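Local coordinates for epimerase family protein SDR39U1 (Homo sapiens, PDB 4B4O), which binds NADPH and is thought to act as an NADP-dependent oxidoreductase of the short-chain dehydrogenase/reductase family, at residues G7-I12 against P36-W41; K91-A96 against A143-D148. The protein carries 3 engineered substitutions. All blocks are in the same frame, centred on the assembly; numbering follows the deposited sequence.

How the contacts relate
Both contacts belong to the parallel-sheet Rossmann domain and follow one another along the chain without nesting or crossing. From the N terminus, the chain leaves strand 2-6, makes the turn that meets NADPH, runs through helix 11-22 and strand 26-31, and returns with strand 38-40, where contact 1 closes its loop. Strand 54-57 and the long helix 72-95 come next. Contact 2 opens at the end of that helix and closes after strand 102-108 and helix 131-143, in the loop before strand 151-161. Contact 1 thus joins the cofactor turn to an outer strand, contact 2 one helix end to a loop 47 residues further along; their centres lie about 21 Å apart and their nearest atoms about 8 Å.

Contact 1 of 2, residues G7-I12 against P36-W41; sequences GGTGFI and PGRITW. With NDP (NADPH dihydro-nicotinamide-adenine-dinucleotide phosphate), chain I.
The glycine-rich turn of a Rossmann dinucleotide-binding fold, consistent with the GxxGxxG signature of the SDR family, brings T9 against R38 at the 2'-phosphate end of NADPH. The methyl CG2 of T9 sits over one face of the R38 guanidinium, displaced toward its rim and 3.7 Å from NH1, and the two side chains cross nearly at right angles. A bend at chi3 (100°) carries the arginine's end round to this methyl, while NH1 also makes a weak hydrogen bond to the carbonyl of K33. T9 has its chi1 at 52°, with OG1 between the backbone N and the carbonyl carbon; from there the hydroxyl donates to NDP O3X (2.6 Å) and accepts from the ribose hydroxyl NDP O3B (2.7 Å). An alanine here is likely to leave both of these cofactor oxygens without their threonine partner and the guanidinium face without its methyl cover. Farther along, the amide N of F11 reaches NDP O2A at 2.8 Å and that of I12 meets NDP O1N, so successive amides at the start of helix 11-22 hold the two phosphates of the bridge. At the other end of the turn, W41 brings CZ2 within 4.0 Å of G7 N. With S31 and R32 also bonding the cofactor, this chemistry is consistent with a preference for the phosphorylated dinucleotide, and the helix N terminus would probably help offset the pyrophosphate charge.

Contact 2 of 2, residues K91-A96 against A143-D148; sequences KAITKA and ARLPGD
L145 gives up more surface than any other residue in this small, largely apolar contact, its two methyls dividing between neighbouring residues of helix 72-95. CD1 lies 3.9 Å from CG2 of I93, and the two side chains meet nearly perpendicular, methyl to methyl. CD2 instead approaches OG1 of T94 at 3.7 Å, where the leucine and threonine side chains run antiparallel, side by side. The leucine's CG stands anti to its carbonyl carbon (chi1 -54°), and the fork beyond it spreads toward the helix. I93 turns CG2 to the leucine by setting that branch opposite its own backbone N. The hydroxyl of T94 gains no hydrogen bond across the interface; it makes a weak one back to the carbonyl of A90, one turn earlier. P146 adds a marginal touch, with CD 4.5 Å from T94 OG1. Beneath the pair, W103 of strand 102-108 touches both I93 and L145, as does T150, so the two buried side chains close over the sheet while T94 and P146 lie at the surface. Away from the cofactor, the arrangement is ordinary packing of the alternating alpha/beta Rossmann fold: the end of one helix meets the loop leading from the next, helix 131-143, into strand 151-161.

Contact 1 of 2, residues G7-I12 against P36-W41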
loop_
_atom_site.group_PDB
_atom_site.type_symbol
_atom_site.label_atom_id
_atom_site.label_comp_id
_atom_site.label_asym_id
_atom_site.label_seq_id
_atom_site.Cartn_x
_atom_site.Cartn_y
_atom_site.Cartn_z
ATOM N N GLY A 7 1.023 12.552 -1.568
ATOM C CA GLY A 7 0.026 11.922 -0.715
ATOM C C GLY A 7 0.554 11.525 0.645
ATOM O O GLY A 7 -0.066 10.740 1.359
ATOM N N GLY A 8 1.678 12.108 1.038
ATOM C CA GLY A 8 2.337 11.751 2.294
ATOM C C GLY A 8 1.645 12.138 3.597
ATOM O O GLY A 8 2.136 11.794 4.661
ATOM N N THR A 9 0.546 12.887 3.528
ATOM C CA THR A 9 -0.269 13.183 4.721
ATOM C C THR A 9 -0.986 11.937 5.252
ATOM O O THR A 9 -1.395 11.889 6.397
ATOM C CB THR A 9 -1.356 14.243 4.435
ATOM O OG1 THR A 9 -2.121 13.845 3.287
ATOM C CG2 THR A 9 -0.745 15.594 4.205
ATOM N N GLY A 10 -1.110 10.914 4.412
ATOM C CA GLY A 10 -1.924 9.749 4.729
ATOM C C GLY A 10 -1.301 8.746 5.686
ATOM O O GLY A 10 -0.332 9.042 6.413
ATOM N N PHE A 11 -1.904 7.557 5.698
ATOM C CA PHE A 11 -1.583 6.499 6.649
ATOM C C PHE A 11 -0.172 5.983 6.434
ATOM O O PHE A 11 0.657 6.030 7.328
ATOM C CB PHE A 11 -2.592 5.369 6.481
ATOM C CG PHE A 11 -2.300 4.160 7.316
ATOM C CD1 PHE A 11 -2.144 4.265 8.690
ATOM C CD2 PHE A 11 -2.218 2.916 6.734
ATOM C CE1 PHE A 11 -1.916 3.149 9.464
ATOM C CE2 PHE A 11 -1.979 1.798 7.493
ATOM C CZ PHE A 11 -1.827 1.912 8.863
ATOM N N ILE A 12 0.090 5.504 5.231
ATOM C CA ILE A 12 1.414 5.021 4.924
ATOM C C ILE A 12 2.407 6.188 4.974
ATOM O O ILE A 12 3.520 6.054 5.478
ATOM C CB ILE A 12 1.493 4.341 3.542
ATOM C CG1 ILE A 12 0.621 3.076 3.484
ATOM C CG2 ILE A 12 2.937 4.001 3.257
ATOM C CD1 ILE A 12 0.279 2.559 2.081
ATOM N N PRO A 36 2.750 23.883 5.876
ATOM C CA PRO A 36 4.191 23.845 6.079
ATOM C C PRO A 36 4.715 22.436 5.781
ATOM O O PRO A 36 4.012 21.451 5.999
ATOM C CB PRO A 36 4.320 24.203 7.568
ATOM C CG PRO A 36 3.052 23.646 8.196
ATOM C CD PRO A 36 2.027 23.459 7.099
ATOM N N GLY A 37 5.925 22.358 5.251
ATOM C CA GLY A 37 6.523 21.079 4.909
ATOM C C GLY A 37 5.910 20.430 3.685
ATOM O O GLY A 37 6.105 19.225 3.448
ATOM N N ARG A 38 5.183 21.207 2.884
ATOM C CA ARG A 38 4.485 20.639 1.721
ATOM C C ARG A 38 4.179 21.637 0.611
ATOM O O ARG A 38 4.122 22.831 0.841
ATOM C CB ARG A 38 3.177 19.982 2.168
ATOM C CG ARG A 38 2.303 20.908 2.993
ATOM C CD ARG A 38 0.952 20.295 3.265
ATOM N NE ARG A 38 0.830 19.711 4.599
ATOM C CZ ARG A 38 -0.314 19.206 5.087
ATOM N NH1 ARG A 38 -1.435 19.200 4.339
ATOM N NH2 ARG A 38 -0.339 18.687 6.326
ATOM N N ILE A 39 4.011 21.103 -0.595
ATOM C CA ILE A 39 3.562 21.869 -1.735
ATOM C C ILE A 39 2.304 21.214 -2.293
ATOM O O ILE A 39 2.096 20.030 -2.124
ATOM C CB ILE A 39 4.665 22.010 -2.833
ATOM C CG1 ILE A 39 5.002 20.670 -3.513
ATOM C CG2 ILE A 39 5.966 22.566 -2.230
ATOM C CD1 ILE A 39 5.812 20.782 -4.786
ATOM N N THR A 40 1.471 21.991 -2.967
ATOM C CA THR A 40 0.242 21.470 -3.559
ATOM C C THR A 40 0.460 20.926 -4.969
ATOM O O THR A 40 1.472 21.210 -5.614
ATOM C CB THR A 40 -0.852 22.546 -3.623
ATOM O OG1 THR A 40 -0.410 23.597 -4.471
ATOM C CG2 THR A 40 -1.150 23.108 -2.256
ATOM N N TRP A 41 -0.505 20.149 -5.449
ATOM C CA TRP A 41 -0.477 19.617 -6.826
ATOM C C TRP A 41 -0.499 20.725 -7.832
ATOM O O TRP A 41 0.243 20.690 -8.815
ATOM C CB TRP A 41 -1.625 18.633 -7.068
ATOM C CG TRP A 41 -1.465 17.416 -6.188
ATOM C CD1 TRP A 41 -2.123 17.139 -4.997
ATOM C CD2 TRP A 41 -0.506 16.315 -6.339
ATOM N NE1 TRP A 41 -1.681 15.972 -4.440
ATOM C CE2 TRP A 41 -0.718 15.428 -5.190
ATOM C CE3 TRP A 41 0.447 15.977 -7.279
ATOM C CZ2 TRP A 41 0.002 14.261 -5.029
ATOM C CZ3 TRP A 41 1.172 14.799 -7.098
ATOM C CH2 TRP A 41 0.956 13.961 -6.005
HETATM P PA NDP I . -4.499 7.139 2.656
HETATM O O1A NDP I . -5.960 7.242 2.154
HETATM O O2A NDP I . -4.187 7.206 4.165
HETATM O O5B NDP I . -3.558 8.336 2.069
HETATM C C5B NDP I . -3.891 8.824 0.773
HETATM C C4B NDP I . -3.409 10.248 0.670
HETATM O O4B NDP I . -3.552 10.638 -0.695
HETATM C C3B NDP I . -4.243 11.196 1.537
HETATM O O3B NDP I . -3.564 11.613 2.756
HETATM C C2B NDP I . -4.490 12.399 0.639
HETATM O O2B NDP I . -3.543 13.433 0.863
HETATM C C1B NDP I . -4.230 11.884 -0.744
HETATM N N9A NDP I . -5.545 11.683 -1.357
HETATM C C8A NDP I . -6.695 11.112 -0.871
HETATM N N7A NDP I . -7.699 11.221 -1.840
HETATM C C5A NDP I . -7.164 11.865 -2.911
HETATM C C6A NDP I . -7.601 12.301 -4.241
HETATM N N6A NDP I . -8.850 12.055 -4.689
HETATM N N1A NDP I . -6.721 12.946 -5.034
HETATM C C2A NDP I . -5.456 13.200 -4.590
HETATM N N3A NDP I . -4.968 12.808 -3.395
HETATM C C4A NDP I . -5.760 12.155 -2.575
HETATM O O3 NDP I . -4.009 5.764 1.956
HETATM P PN NDP I . -2.798 4.857 2.510
HETATM O O1N NDP I . -1.773 5.762 3.175
HETATM O O2N NDP I . -3.354 3.724 3.320
HETATM O O5D NDP I . -2.194 4.218 1.117
HETATM C C5D NDP I . -1.593 5.176 0.216
HETATM C C4D NDP I . -1.480 4.633 -1.193
HETATM O O4D NDP I . -1.082 3.276 -1.041
HETATM C C3D NDP I . -2.803 4.598 -1.984
HETATM O O3D NDP I . -2.569 4.946 -3.386
HETATM C C2D NDP I . -3.307 3.163 -1.800
HETATM O O2D NDP I . -3.995 2.547 -2.896
HETATM C C1D NDP I . -2.016 2.399 -1.676
HETATM N N1N NDP I . -2.152 1.128 -0.941
HETATM C C2N NDP I . -2.613 1.093 0.317
HETATM C C3N NDP I . -2.734 -0.101 0.992
HETATM C C7N NDP I . -3.237 -0.084 2.389
HETATM O O7N NDP I . -3.222 0.988 2.990
HETATM N N7N NDP I . -3.683 -1.194 2.970
HETATM C C4N NDP I . -2.310 -1.389 0.373
HETATM C C5N NDP I . -1.812 -1.236 -0.988
HETATM C C6N NDP I . -1.750 0.012 -1.580
HETATM P P2B NDP I . -4.061 15.006 0.915
HETATM O O1X NDP I . -4.290 15.419 -0.524
HETATM O O2X NDP I . -5.366 15.037 1.766
HETATM O O3X NDP I . -2.775 15.594 1.546
#

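Contact 2 of 2, residues K91-A96 against A143-D148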
loop_
_atom_site.group_PDB
_atom_site.type_symbol
_atom_site.label_atom_id
_atom_site.label_comp_id
_atom_site.label_asym_id
_atom_site.label_seq_id
_atom_site.Cartn_x
_atom_site.Cartn_y
_atom_site.Cartn_z
ATOM N N LYS A 91 6.092 13.371 -15.133
ATOM C CA LYS A 91 6.431 14.442 -16.058
ATOM C C LYS A 91 7.332 15.494 -15.416
ATOM O O LYS A 91 8.221 16.035 -16.066
ATOM C CB LYS A 91 5.170 15.080 -16.646
ATOM C CG LYS A 91 4.418 14.137 -17.576
ATOM C CD LYS A 91 3.217 14.809 -18.240
ATOM C CE LYS A 91 2.458 13.868 -19.201
ATOM N NZ LYS A 91 1.935 14.625 -20.390
ATOM N N ALA A 92 7.115 15.770 -14.134
ATOM C CA ALA A 92 7.928 16.750 -13.408
ATOM C C ALA A 92 9.360 16.264 -13.262
ATOM O O ALA A 92 10.302 17.044 -13.428
ATOM C CB ALA A 92 7.320 17.051 -12.051
ATOM N N ILE A 93 9.518 14.973 -12.982
ATOM C CA ILE A 93 10.839 14.359 -12.919
ATOM C C ILE A 93 11.556 14.407 -14.271
ATOM O O ILE A 93 12.706 14.800 -14.353
ATOM C CB ILE A 93 10.766 12.898 -12.477
ATOM C CG1 ILE A 93 10.329 12.796 -11.004
ATOM C CG2 ILE A 93 12.131 12.265 -12.702
ATOM C CD1 ILE A 93 10.023 11.389 -10.552
ATOM N N THR A 94 10.864 14.000 -15.329
ATOM C CA THR A 94 11.422 13.981 -16.664
ATOM C C THR A 94 11.921 15.352 -17.065
ATOM O O THR A 94 12.953 15.452 -17.711
ATOM C CB THR A 94 10.401 13.492 -17.717
ATOM O OG1 THR A 94 10.153 12.097 -17.520
ATOM C CG2 THR A 94 10.916 13.694 -19.137
ATOM N N LYS A 95 11.208 16.413 -16.695
ATOM C CA LYS A 95 11.599 17.753 -17.151
ATOM C C LYS A 95 12.398 18.553 -16.114
ATOM O O LYS A 95 12.788 19.685 -16.380
ATOM C CB LYS A 95 10.389 18.550 -17.688
ATOM C CG LYS A 95 9.456 19.118 -16.628
ATOM C CD LYS A 95 8.355 19.993 -17.238
ATOM C CE LYS A 95 7.396 20.523 -16.147
ATOM N NZ LYS A 95 6.956 21.925 -16.507
ATOM N N ALA A 96 12.679 17.957 -14.954
ATOM C CA ALA A 96 13.529 18.608 -13.947
ATOM C C ALA A 96 14.964 18.699 -14.459
ATOM O O ALA A 96 15.477 17.730 -15.028
ATOM C CB ALA A 96 13.499 17.843 -12.639
ATOM N N ALA A 143 3.633 5.826 -14.005
ATOM C CA ALA A 143 4.874 6.150 -13.317
ATOM C C ALA A 143 6.112 5.959 -14.186
ATOM O O ALA A 143 7.187 6.439 -13.825
ATOM C CB ALA A 143 5.004 5.304 -12.050
ATOM N N ARG A 144 5.992 5.222 -15.288
ATOM C CA ARG A 144 7.182 4.690 -15.961
ATOM C C ARG A 144 7.951 5.785 -16.697
ATOM O O ARG A 144 7.430 6.415 -17.587
ATOM C CB ARG A 144 6.804 3.562 -16.931
ATOM C CG ARG A 144 7.927 2.876 -17.779
ATOM C CD ARG A 144 7.467 1.469 -18.064
ATOM N NE ARG A 144 7.301 0.632 -16.868
ATOM C CZ ARG A 144 6.218 -0.083 -16.509
ATOM N NH1 ARG A 144 5.122 -0.151 -17.262
ATOM N NH2 ARG A 144 6.244 -0.755 -15.347
ATOM N N LEU A 145 9.194 5.986 -16.297
ATOM C CA LEU A 145 10.093 6.935 -16.929
ATOM C C LEU A 145 10.886 6.207 -18.000
ATOM O O LEU A 145 11.282 5.062 -17.805
ATOM C CB LEU A 145 11.087 7.508 -15.921
ATOM C CG LEU A 145 10.579 8.169 -14.626
ATOM C CD1 LEU A 145 11.728 8.498 -13.674
ATOM C CD2 LEU A 145 9.787 9.426 -14.982
ATOM N N PRO A 146 11.090 6.855 -19.155
ATOM C CA PRO A 146 12.063 6.294 -20.066
ATOM C C PRO A 146 13.431 6.660 -19.524
ATOM O O PRO A 146 13.563 7.641 -18.771
ATOM C CB PRO A 146 11.775 7.045 -21.403
ATOM C CG PRO A 146 11.264 8.394 -20.973
ATOM C CD PRO A 146 10.583 8.170 -19.617
ATOM N N GLY A 147 14.463 5.954 -19.975
ATOM C CA GLY A 147 15.812 6.395 -19.659
ATOM C C GLY A 147 16.189 5.887 -18.300
ATOM O O GLY A 147 15.329 5.454 -17.526
ATOM N N ASP A 148 17.481 5.999 -18.010
ATOM C CA ASP A 148 18.073 5.390 -16.830
ATOM C C ASP A 148 18.576 6.432 -15.818
ATOM O O ASP A 148 19.157 6.052 -14.796
ATOM C CB ASP A 148 19.229 4.478 -17.292
ATOM C CG ASP A 148 19.266 3.140 -16.555
ATOM O OD1 ASP A 148 18.233 2.745 -15.923
ATOM O OD2 ASP A 148 20.342 2.493 -16.635
#